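Local coordinates for protein TbpB (Actinobacillus pleuropneumoniae, PDB 3HOL) that probably binds host transferrin at the bacterial surface, as the lipoprotein component of a receptor used for iron acquisition, at residues E138-Y143 and Y224-A229; D127-A132 and G158-D163. One frame throughout, in Å; residues are numbered along the deposited sequence.

Interaction 1 (E138-Y143 and Y224-A229); sequences EGRPNY and YNFFSA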
ATOM      1  N   GLU A 138      26.199 -14.837  28.374  1.00 30.66           N
ATOM      2  CA  GLU A 138      24.869 -14.992  27.782  1.00 28.94           C
ATOM      3  C   GLU A 138      24.299 -16.393  27.957  1.00 27.85           C
ATOM      4  O   GLU A 138      23.087 -16.549  28.103  1.00 28.20           O
ATOM      5  CB  GLU A 138      24.872 -14.580  26.304  1.00 29.20           C
ATOM      6  CG  GLU A 138      23.487 -14.590  25.619  1.00 29.04           C
ATOM      7  CD  GLU A 138      22.485 -13.597  26.219  1.00 32.10           C
ATOM      8  OE1 GLU A 138      22.868 -12.706  27.009  1.00 33.66           O
ATOM      9  OE2 GLU A 138      21.287 -13.705  25.901  1.00 32.98           O
ATOM     10  N   GLY A 139      25.175 -17.397  27.973  1.00 25.92           N
ATOM     11  CA  GLY A 139      24.788 -18.773  28.226  1.00 24.58           C
ATOM     12  C   GLY A 139      23.992 -19.454  27.120  1.00 22.99           C
ATOM     13  O   GLY A 139      23.143 -20.299  27.396  1.00 23.53           O
ATOM     14  N   ARG A 140      24.291 -19.120  25.875  1.00 22.74           N
ATOM     15  CA  ARG A 140      23.641 -19.775  24.736  1.00 22.39           C
ATOM     16  C   ARG A 140      24.127 -21.211  24.628  1.00 22.98           C
ATOM     17  O   ARG A 140      25.237 -21.519  25.072  1.00 22.72           O
ATOM     18  CB  ARG A 140      23.833 -18.981  23.452  1.00 22.26           C
ATOM     19  CG  ARG A 140      22.894 -17.763  23.422  1.00 22.38           C
ATOM     20  CD  ARG A 140      23.060 -16.881  22.216  1.00 19.50           C
ATOM     21  NE  ARG A 140      22.153 -15.751  22.355  1.00 17.93           N
ATOM     22  CZ  ARG A 140      21.791 -14.927  21.381  1.00 16.87           C
ATOM     23  NH1 ARG A 140      22.270 -15.048  20.138  1.00 13.61           N
ATOM     24  NH2 ARG A 140      20.956 -13.933  21.664  1.00 19.78           N
ATOM     25  N   PRO A 141      23.280 -22.100  24.079  1.00 22.55           N
ATOM     26  CA  PRO A 141      23.571 -23.537  24.129  1.00 22.13           C
ATOM     27  C   PRO A 141      24.663 -23.965  23.150  1.00 21.10           C
ATOM     28  O   PRO A 141      24.717 -23.499  22.028  1.00 20.52           O
ATOM     29  CB  PRO A 141      22.223 -24.191  23.753  1.00 22.22           C
ATOM     30  CG  PRO A 141      21.238 -23.068  23.553  1.00 22.52           C
ATOM     31  CD  PRO A 141      22.061 -21.829  23.295  1.00 22.67           C
ATOM     32  N   ASN A 142      25.507 -24.889  23.581  1.00 20.45           N
ATOM     33  CA  ASN A 142      26.557 -25.404  22.743  1.00 20.49           C
ATOM     34  C   ASN A 142      26.089 -26.587  21.868  1.00 20.25           C
ATOM     35  O   ASN A 142      26.343 -26.623  20.645  1.00 21.04           O
ATOM     36  CB  ASN A 142      27.713 -25.820  23.656  1.00 21.09           C
ATOM     37  CG  ASN A 142      28.672 -24.696  23.922  1.00 21.20           C
ATOM     38  OD1 ASN A 142      28.722 -23.708  23.206  1.00 22.75           O
ATOM     39  ND2 ASN A 142      29.466 -24.853  24.961  1.00 28.09           N
ATOM     40  N   TYR A 143      25.409 -27.543  22.490  1.00 18.87           N
ATOM     41  CA  TYR A 143      25.088 -28.803  21.834  1.00 19.80           C
ATOM     42  C   TYR A 143      23.626 -29.209  21.965  1.00 19.38           C
ATOM     43  O   TYR A 143      23.181 -29.583  23.040  1.00 20.54           O
ATOM     44  CB  TYR A 143      26.014 -29.921  22.356  1.00 18.77           C
ATOM     45  CG  TYR A 143      27.489 -29.528  22.405  1.00 18.30           C
ATOM     46  CD1 TYR A 143      28.172 -29.192  21.240  1.00 18.74           C
ATOM     47  CD2 TYR A 143      28.200 -29.499  23.625  1.00 17.88           C
ATOM     48  CE1 TYR A 143      29.549 -28.862  21.271  1.00 21.69           C
ATOM     49  CE2 TYR A 143      29.576 -29.125  23.672  1.00 16.97           C
ATOM     50  CZ  TYR A 143      30.241 -28.830  22.479  1.00 20.51           C
ATOM     51  OH  TYR A 143      31.577 -28.444  22.466  1.00 20.75           O
ATOM     52  N   TYR A 224      18.279 -22.477  27.346  1.00 22.55           N
ATOM     53  CA  TYR A 224      18.266 -21.084  26.899  1.00 19.30           C
ATOM     54  C   TYR A 224      17.057 -20.839  25.993  1.00 17.93           C
ATOM     55  O   TYR A 224      16.770 -21.628  25.083  1.00 16.16           O
ATOM     56  CB  TYR A 224      19.548 -20.732  26.162  1.00 18.81           C
ATOM     57  CG  TYR A 224      19.691 -19.268  25.775  1.00 18.82           C
ATOM     58  CD1 TYR A 224      20.332 -18.364  26.611  1.00 17.63           C
ATOM     59  CD2 TYR A 224      19.196 -18.783  24.555  1.00 14.91           C
ATOM     60  CE1 TYR A 224      20.476 -17.004  26.244  1.00 16.52           C
ATOM     61  CE2 TYR A 224      19.326 -17.441  24.197  1.00 13.31           C
ATOM     62  CZ  TYR A 224      19.972 -16.562  25.039  1.00 17.35           C
ATOM     63  OH  TYR A 224      20.109 -15.238  24.682  1.00 16.64           O
ATOM     64  N   ASN A 225      16.394 -19.718  26.229  1.00 15.85           N
ATOM     65  CA  ASN A 225      15.171 -19.361  25.527  1.00 14.50           C
ATOM     66  C   ASN A 225      15.470 -18.181  24.607  1.00 13.88           C
ATOM     67  O   ASN A 225      15.768 -17.081  25.078  1.00 13.17           O
ATOM     68  CB  ASN A 225      14.064 -19.058  26.567  1.00 15.05           C
ATOM     69  CG  ASN A 225      12.876 -18.322  25.964  1.00 14.26           C
ATOM     70  OD1 ASN A 225      12.617 -18.424  24.771  1.00 14.03           O
ATOM     71  ND2 ASN A 225      12.163 -17.570  26.776  1.00 13.48           N
ATOM     72  N   PHE A 226      15.463 -18.412  23.290  1.00 12.39           N
ATOM     73  CA  PHE A 226      15.770 -17.348  22.312  1.00 12.10           C
ATOM     74  C   PHE A 226      14.679 -16.248  22.161  1.00 12.22           C
ATOM     75  O   PHE A 226      14.910 -15.238  21.477  1.00 13.08           O
ATOM     76  CB  PHE A 226      16.066 -17.981  20.948  1.00 10.54           C
ATOM     77  CG  PHE A 226      17.462 -18.513  20.860  1.00 13.49           C
ATOM     78  CD1 PHE A 226      18.522 -17.671  20.524  1.00 12.59           C
ATOM     79  CD2 PHE A 226      17.736 -19.841  21.214  1.00 11.71           C
ATOM     80  CE1 PHE A 226      19.852 -18.168  20.494  1.00 13.82           C
ATOM     81  CE2 PHE A 226      19.035 -20.332  21.178  1.00 15.32           C
ATOM     82  CZ  PHE A 226      20.093 -19.511  20.815  1.00 13.38           C
ATOM     83  N   PHE A 227      13.509 -16.480  22.764  1.00 10.44           N
ATOM     84  CA  PHE A 227      12.277 -15.699  22.473  1.00 11.07           C
ATOM     85  C   PHE A 227      11.755 -15.019  23.740  1.00 10.98           C
ATOM     86  O   PHE A 227      10.554 -15.093  24.043  1.00  9.29           O
ATOM     87  CB  PHE A 227      11.187 -16.654  21.918  1.00  9.22           C
ATOM     88  CG  PHE A 227      11.727 -17.642  20.888  1.00 11.52           C
ATOM     89  CD1 PHE A 227      12.033 -17.215  19.610  1.00 10.43           C
ATOM     90  CD2 PHE A 227      11.948 -18.991  21.228  1.00 13.68           C
ATOM     91  CE1 PHE A 227      12.558 -18.092  18.651  1.00 11.19           C
ATOM     92  CE2 PHE A 227      12.480 -19.879  20.283  1.00 12.58           C
ATOM     93  CZ  PHE A 227      12.783 -19.425  18.991  1.00 11.90           C
ATOM     94  N   SER A 228      12.662 -14.372  24.477  1.00 11.48           N
ATOM     95  CA  SER A 228      12.291 -13.874  25.815  1.00 12.20           C
ATOM     96  C   SER A 228      11.881 -12.411  25.759  1.00 12.13           C
ATOM     97  O   SER A 228      11.267 -11.906  26.703  1.00 12.19           O
ATOM     98  CB  SER A 228      13.433 -14.071  26.834  1.00 12.20           C
ATOM     99  OG  SER A 228      14.573 -13.252  26.514  1.00 15.38           O
ATOM    100  N   ALA A 229      12.245 -11.734  24.678  1.00 12.02           N
ATOM    101  CA  ALA A 229      12.073 -10.274  24.571  1.00 12.59           C
ATOM    102  C   ALA A 229      10.769  -9.922  23.887  1.00 13.07           C
ATOM    103  O   ALA A 229      10.392 -10.567  22.901  1.00 13.96           O
ATOM    104  CB  ALA A 229      13.214  -9.686  23.793  1.00 11.17           C
TER

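Interaction 2 (D127-A132 and G158-D163); sequences DFTSNA and GLVSGD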
ATOM      1  N   ASP A 127       8.919 -17.384  10.763  1.00  5.99           N
ATOM      2  CA  ASP A 127      10.329 -17.698  10.661  1.00  5.90           C
ATOM      3  C   ASP A 127      11.065 -16.580  11.396  1.00  6.96           C
ATOM      4  O   ASP A 127      10.458 -15.543  11.700  1.00  6.70           O
ATOM      5  CB  ASP A 127      10.737 -17.715   9.175  1.00  5.54           C
ATOM      6  CG  ASP A 127      10.307 -19.011   8.485  1.00  6.43           C
ATOM      7  OD1 ASP A 127      10.914 -20.041   8.805  1.00  6.62           O
ATOM      8  OD2 ASP A 127       9.376 -18.965   7.633  1.00  6.12           O
ATOM      9  N   PHE A 128      12.359 -16.765  11.654  1.00  7.45           N
ATOM     10  CA  PHE A 128      13.110 -15.814  12.461  1.00  8.97           C
ATOM     11  C   PHE A 128      14.580 -16.001  12.249  1.00  9.06           C
ATOM     12  O   PHE A 128      15.033 -17.076  11.783  1.00  8.25           O
ATOM     13  CB  PHE A 128      12.838 -15.980  13.990  1.00  9.22           C
ATOM     14  CG  PHE A 128      13.208 -17.360  14.550  1.00 11.23           C
ATOM     15  CD1 PHE A 128      14.500 -17.628  15.012  1.00 12.57           C
ATOM     16  CD2 PHE A 128      12.252 -18.370  14.650  1.00  9.86           C
ATOM     17  CE1 PHE A 128      14.834 -18.908  15.516  1.00 11.98           C
ATOM     18  CE2 PHE A 128      12.582 -19.636  15.143  1.00 10.17           C
ATOM     19  CZ  PHE A 128      13.882 -19.891  15.581  1.00 12.15           C
ATOM     20  N   THR A 129      15.324 -14.962  12.635  1.00  7.79           N
ATOM     21  CA  THR A 129      16.760 -15.139  12.913  1.00  8.54           C
ATOM     22  C   THR A 129      17.065 -14.504  14.265  1.00  8.80           C
ATOM     23  O   THR A 129      16.513 -13.439  14.580  1.00  7.43           O
ATOM     24  CB  THR A 129      17.716 -14.588  11.796  1.00  8.77           C
ATOM     25  OG1 THR A 129      19.084 -14.708  12.239  1.00 10.01           O
ATOM     26  CG2 THR A 129      17.433 -13.072  11.425  1.00  7.41           C
ATOM     27  N   SER A 130      17.862 -15.173  15.097  1.00  9.80           N
ATOM     28  CA  SER A 130      18.321 -14.471  16.313  1.00 10.63           C
ATOM     29  C   SER A 130      19.496 -13.548  15.978  1.00 11.03           C
ATOM     30  O   SER A 130      19.945 -13.463  14.833  1.00 10.14           O
ATOM     31  CB  SER A 130      18.687 -15.458  17.423  1.00 10.77           C
ATOM     32  OG  SER A 130      19.973 -15.998  17.142  1.00  8.38           O
ATOM     33  N   ASN A 131      19.963 -12.788  16.969  1.00 12.60           N
ATOM     34  CA  ASN A 131      21.238 -12.111  16.804  1.00 13.46           C
ATOM     35  C   ASN A 131      22.363 -13.118  17.097  1.00 13.91           C
ATOM     36  O   ASN A 131      22.066 -14.304  17.363  1.00 13.94           O
ATOM     37  CB  ASN A 131      21.314 -10.881  17.728  1.00 14.36           C
ATOM     38  CG  ASN A 131      21.323 -11.236  19.187  1.00 13.78           C
ATOM     39  OD1 ASN A 131      20.934 -12.327  19.600  1.00 16.73           O
ATOM     40  ND2 ASN A 131      21.753 -10.271  20.008  1.00 18.88           N
ATOM     41  N   ALA A 132      23.619 -12.648  17.059  1.00 14.05           N
ATOM     42  CA  ALA A 132      24.807 -13.471  17.344  1.00 14.09           C
ATOM     43  C   ALA A 132      25.445 -12.994  18.650  1.00 15.58           C
ATOM     44  O   ALA A 132      25.804 -11.814  18.774  1.00 16.09           O
ATOM     45  CB  ALA A 132      25.829 -13.420  16.192  1.00 12.70           C
ATOM     46  N   GLY A 158      23.886 -16.186  13.966  1.00 10.20           N
ATOM     47  CA  GLY A 158      22.499 -16.136  14.432  1.00 10.43           C
ATOM     48  C   GLY A 158      21.833 -17.478  14.167  1.00 10.21           C
ATOM     49  O   GLY A 158      22.086 -18.093  13.121  1.00 11.02           O
ATOM     50  N   LEU A 159      20.994 -17.926  15.104  1.00  9.98           N
ATOM     51  CA  LEU A 159      20.115 -19.059  14.877  1.00 10.20           C
ATOM     52  C   LEU A 159      18.944 -18.689  13.958  1.00  9.57           C
ATOM     53  O   LEU A 159      18.241 -17.703  14.231  1.00 10.59           O
ATOM     54  CB  LEU A 159      19.531 -19.529  16.195  1.00  9.51           C
ATOM     55  CG  LEU A 159      18.415 -20.597  16.149  1.00 11.47           C
ATOM     56  CD1 LEU A 159      18.924 -21.918  15.553  1.00 10.41           C
ATOM     57  CD2 LEU A 159      17.880 -20.849  17.540  1.00  7.72           C
ATOM     58  N   VAL A 160      18.707 -19.496  12.918  1.00  7.60           N
ATOM     59  CA  VAL A 160      17.592 -19.290  11.980  1.00  7.38           C
ATOM     60  C   VAL A 160      16.545 -20.397  12.165  1.00  8.16           C
ATOM     61  O   VAL A 160      16.914 -21.530  12.460  1.00  6.83           O
ATOM     62  CB  VAL A 160      18.079 -19.306  10.518  1.00  6.16           C
ATOM     63  CG1 VAL A 160      17.012 -18.741   9.560  1.00  8.30           C
ATOM     64  CG2 VAL A 160      19.358 -18.422  10.363  1.00  7.65           C
ATOM     65  N   SER A 161      15.255 -20.080  11.982  1.00  8.02           N
ATOM     66  CA  SER A 161      14.200 -21.117  12.027  1.00  8.90           C
ATOM     67  C   SER A 161      14.549 -22.296  11.084  1.00  8.78           C
ATOM     68  O   SER A 161      14.248 -23.453  11.386  1.00  7.83           O
ATOM     69  CB  SER A 161      12.835 -20.544  11.609  1.00  8.57           C
ATOM     70  OG  SER A 161      12.997 -19.731  10.441  1.00  9.15           O
ATOM     71  N   GLY A 162      15.207 -21.989   9.969  1.00  9.47           N
ATOM     72  CA  GLY A 162      15.608 -23.005   8.991  1.00  9.48           C
ATOM     73  C   GLY A 162      16.736 -23.909   9.458  1.00  9.90           C
ATOM     74  O   GLY A 162      17.018 -24.939   8.843  1.00 10.53           O
ATOM     75  N   ASP A 163      17.350 -23.571  10.588  1.00  9.59           N
ATOM     76  CA  ASP A 163      18.267 -24.525  11.248  1.00 10.20           C
ATOM     77  C   ASP A 163      17.563 -25.624  12.034  1.00 10.28           C
ATOM     78  O   ASP A 163      18.214 -26.589  12.437  1.00  9.79           O
ATOM     79  CB  ASP A 163      19.263 -23.776  12.175  1.00 10.21           C
ATOM     80  CG  ASP A 163      20.164 -22.808  11.402  1.00 10.80           C
ATOM     81  OD1 ASP A 163      20.654 -23.199  10.308  1.00 13.74           O
ATOM     82  OD2 ASP A 163      20.412 -21.665  11.897  1.00 11.19           O
TER

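Interaction 1 (E138-Y143 and Y224-A229)
Two long loops of the N-lobe barrel meet where Y224 settles against R140, with E138, P141 and F226 filling in around the pair. The Y224 ring is the centre of the contact. With its CG anti to the backbone N (chi1 -174°), it reaches across to the 138-143 loop, and R140 lays its aliphatic part over one face: CG of R140 sits 3.6 Å from the centroid of the Y224 ring, a CH-pi contact. The chain of R140 then runs extended past the ring, bringing NE within 3.1 Å of Y224 OH in a hydrogen bond of 154° at the hydrogen. The hydroxyl's place is less sure than that of the ring, because E138 OE2 is modelled too close to it; the firmer partner of that carboxylate is K218, in a salt bridge. At the ring's edge lies the backbone carbonyl of E138, whose O is 3.2 Å from Y224 CE1.

One loop leaves strand 119-133 and the other joins strand 206-213 to strand 231-239, so the contact ties together connections from separate parts of the antiparallel barrel wall. F226 adds to the packing: its CE1 lies over one face of the R140 guanidinium, 3.6 Å above the plane and toward the rim, with the two planes 62° apart. Its own ring is met by Y224 CE2, which stands 3.7 Å above the centre of the F226 ring. P141 packs against both aromatic residues, with CG 3.9 Å from Y224 CB and CD 3.9 Å from F226 CZ. The rest of the guanidinium is held from elsewhere, NH2 by N131 OD1 and NH1 by G154 O.

Interaction 2 (D127-A132 and G158-D163)
S161 and D127 meet through their polar ends: S161 OG donates to D127 OD1 at 2.7 Å, on the carboxylate's anti lone pair. The same hydroxyl oxygen accepts a longer bond from F128 N, at 3.3 Å. A chi1 of 45° sets S161 OG between its own backbone N and carbonyl carbon, from where it serves both partners. The F128 ring turns one face to S161, whose CB stands over it 4.0 Å from the centroid in a CH-pi contact, while CE1 of F128 packs on CG of L159 at 4.0 Å. At the other end S130 uses its hydroxyl twice, accepting from L159 N at 3.0 Å and donating to N131 O at 2.7 Å.

Between these side chains the backbones run antiparallel, with T129 and V160 as a non-hydrogen-bonded pair. S161 N donates to F128 O on one flank, and S130 N to L159 O at 2.7 Å on the other. Past this single bridge the 158-163 segment curls into a 3-10 turn, where D163 OD2 accepts from V160 N.

Strand 119-133 is bonded to strand 257-265 of the barrel as well, through D127 and T129. V160 and S161 touch strand 84-91, and T129 and V160 touch V103 of strand 101-107, which places the contact between the barrel wall and the five-stranded antiparallel sheet.

How the interactions relate
Both contacts are buried and belong to the same N-lobe barrel, their centres about 12 Å apart. Interaction 2 hangs on a barrel strand and is mostly backbone and serine hydrogen bonding; interaction 1, farther from the centre of the chain, joins loop to loop through aromatic, proline and arginine side chains. Segments 138-143 and 158-163 come from one long loop that follows strand 119-133, so that loop is fixed at one place to its own strand and at another to the 224-229 loop. The two meet directly: F226 packs on L159 and S130, the F227 ring meets F128 edge-to-face, and R140 NH2 lies 2.6 Å from N131 OD1.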